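Local coordinates for chain length determinant protein (Shigella flexneri, PDB 4E2H), which probably regulates the chain length of the O-antigen polysaccharide of lipopolysaccharide, as an inner-membrane protein with a periplasmic domain, at residues M32-Y36 with N215-I219. Residues are numbered along the deposited sequence; the frame is centred on the assembly and turned at random.
Sequences MNVIY and NLLDI
Val34 and Ile219 make the tight part of this meeting between two short helices, with Val34 CG1 lying 3.6 Å from Ile219 CG1 as the two side chains cross obliquely. Val34 turns this methyl anti to its own backbone N (chi1 173°), which sends CG1 over the backbone of helix 207-219 as well, 3.8 Å from Ile219 N. From Ile219 the extended chain carries CD1 to helix 26-35, 4.2 Å from Ile35 CA, while Ile35 sets off from its backbone away from the partner helix and its side chain meets Ile219 more loosely, CG1 to CD1 being 4.4 Å. Such packing joins distant parts of a Wzz-type periplasmic domain: helix 26-35 follows the first strand of the sheet, helix 207-219 comes late in the chain, and both rest on the long helix 97-164, Met32 on Asn125 and Ile219 on Ile126; Tyr36, just past its helix, adds a hydrogen bond between OH and Asn125 OD1. Away from that helix the contact thins and becomes polar. Val34 CG1 reaches Asp218 C at 4.1 Å and its CB at 4.2 Å, and the Asp218 carboxylate forms a salt bridge with Arg138 of the third subunit. The Asn215 amide group approaches the carbonyl at the C-terminal end of helix 26-35, its CG 3.9 Å from Val34 O.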
loop_
_atom_site.group_PDB
_atom_site.type_symbol
_atom_site.label_atom_id
_atom_site.label_comp_id
_atom_site.label_asym_id
_atom_site.label_seq_id
_atom_site.Cartn_x
_atom_site.Cartn_y
_atom_site.Cartn_z
HETATM N N MSE C 32 1.147 1.180 -9.334
HETATM C CA MSE C 32 0.850 1.429 -7.924
HETATM C C MSE C 32 0.877 0.165 -7.056
HETATM O O MSE C 32 1.046 0.247 -5.827
HETATM C CB MSE C 32 -0.470 2.161 -7.781
HETATM C CG MSE C 32 -0.473 3.448 -8.545
HETATM SE SE MSE C 32 0.194 4.913 -7.508
HETATM C CE MSE C 32 0.713 6.079 -8.979
ATOM N N ASN C 33 0.701 -0.995 -7.680
ATOM C CA ASN C 33 0.858 -2.242 -6.947
ATOM C C ASN C 33 2.341 -2.549 -6.657
ATOM O O ASN C 33 2.680 -2.986 -5.555
ATOM C CB ASN C 33 0.138 -3.402 -7.638
ATOM C CG ASN C 33 -1.252 -3.647 -7.063
ATOM O OD1 ASN C 33 -1.412 -4.380 -6.079
ATOM N ND2 ASN C 33 -2.265 -3.024 -7.671
ATOM N N VAL C 34 3.219 -2.293 -7.630
ATOM C CA VAL C 34 4.661 -2.305 -7.387
ATOM C C VAL C 34 5.062 -1.368 -6.247
ATOM O O VAL C 34 5.520 -1.810 -5.190
ATOM C CB VAL C 34 5.440 -1.854 -8.629
ATOM C CG1 VAL C 34 6.935 -1.713 -8.299
ATOM C CG2 VAL C 34 5.228 -2.824 -9.754
ATOM N N ILE C 35 4.900 -0.070 -6.492
ATOM C CA ILE C 35 5.262 1.002 -5.562
ATOM C C ILE C 35 4.789 0.817 -4.095
ATOM O O ILE C 35 5.564 1.018 -3.161
ATOM C CB ILE C 35 4.796 2.355 -6.139
ATOM C CG1 ILE C 35 5.614 2.694 -7.388
ATOM C CG2 ILE C 35 4.875 3.467 -5.104
ATOM C CD1 ILE C 35 4.953 3.745 -8.297
ATOM N N TYR C 36 3.530 0.440 -3.897
ATOM C CA TYR C 36 2.998 0.222 -2.555
ATOM C C TYR C 36 2.668 -1.260 -2.355
ATOM O O TYR C 36 2.392 -1.985 -3.313
ATOM C CB TYR C 36 1.770 1.108 -2.339
ATOM C CG TYR C 36 2.063 2.579 -2.566
ATOM C CD1 TYR C 36 2.674 3.339 -1.580
ATOM C CD2 TYR C 36 1.744 3.206 -3.770
ATOM C CE1 TYR C 36 2.952 4.687 -1.768
ATOM C CE2 TYR C 36 2.019 4.566 -3.970
ATOM C CZ TYR C 36 2.628 5.296 -2.958
ATOM O OH TYR C 36 2.914 6.635 -3.116
ATOM N N ASN C 215 11.550 -6.100 -4.719
ATOM C CA ASN C 215 10.554 -5.056 -4.908
ATOM C C ASN C 215 11.194 -3.756 -5.344
ATOM O O ASN C 215 10.608 -2.991 -6.107
ATOM C CB ASN C 215 9.746 -4.839 -3.640
ATOM C CG ASN C 215 8.425 -4.155 -3.909
ATOM O OD1 ASN C 215 8.206 -3.595 -4.994
ATOM N ND2 ASN C 215 7.526 -4.196 -2.921
ATOM N N LEU C 216 12.410 -3.511 -4.867
ATOM C CA LEU C 216 13.132 -2.314 -5.264
ATOM C C LEU C 216 13.601 -2.491 -6.695
ATOM O O LEU C 216 13.552 -1.551 -7.484
ATOM C CB LEU C 216 14.317 -2.047 -4.335
ATOM C CG LEU C 216 14.961 -0.654 -4.397
ATOM C CD1 LEU C 216 14.938 0.023 -3.036
ATOM C CD2 LEU C 216 16.389 -0.732 -4.922
ATOM N N LEU C 217 14.041 -3.704 -7.029
ATOM C CA LEU C 217 14.442 -4.024 -8.403
ATOM C C LEU C 217 13.293 -3.709 -9.368
ATOM O O LEU C 217 13.482 -3.063 -10.407
ATOM C CB LEU C 217 14.788 -5.509 -8.523
ATOM C CG LEU C 217 16.233 -5.947 -8.797
ATOM C CD1 LEU C 217 17.235 -5.220 -7.892
ATOM C CD2 LEU C 217 16.367 -7.472 -8.648
ATOM N N ASP C 218 12.104 -4.184 -9.006
ATOM C CA ASP C 218 10.904 -3.979 -9.797
ATOM C C ASP C 218 10.595 -2.500 -10.005
ATOM O O ASP C 218 10.323 -2.078 -11.130
ATOM C CB ASP C 218 9.712 -4.715 -9.168
ATOM C CG ASP C 218 9.836 -6.238 -9.290
ATOM O OD1 ASP C 218 10.663 -6.714 -10.116
ATOM O OD2 ASP C 218 9.098 -6.953 -8.570
ATOM N N ILE C 219 10.657 -1.710 -8.938
ATOM C CA ILE C 219 10.369 -0.284 -9.063
ATOM C C ILE C 219 11.106 0.382 -10.224
ATOM O O ILE C 219 10.500 1.161 -10.975
ATOM C CB ILE C 219 10.651 0.492 -7.775
ATOM C CG1 ILE C 219 9.586 0.180 -6.728
ATOM C CG2 ILE C 219 10.642 1.976 -8.051
ATOM C CD1 ILE C 219 9.404 1.290 -5.717
#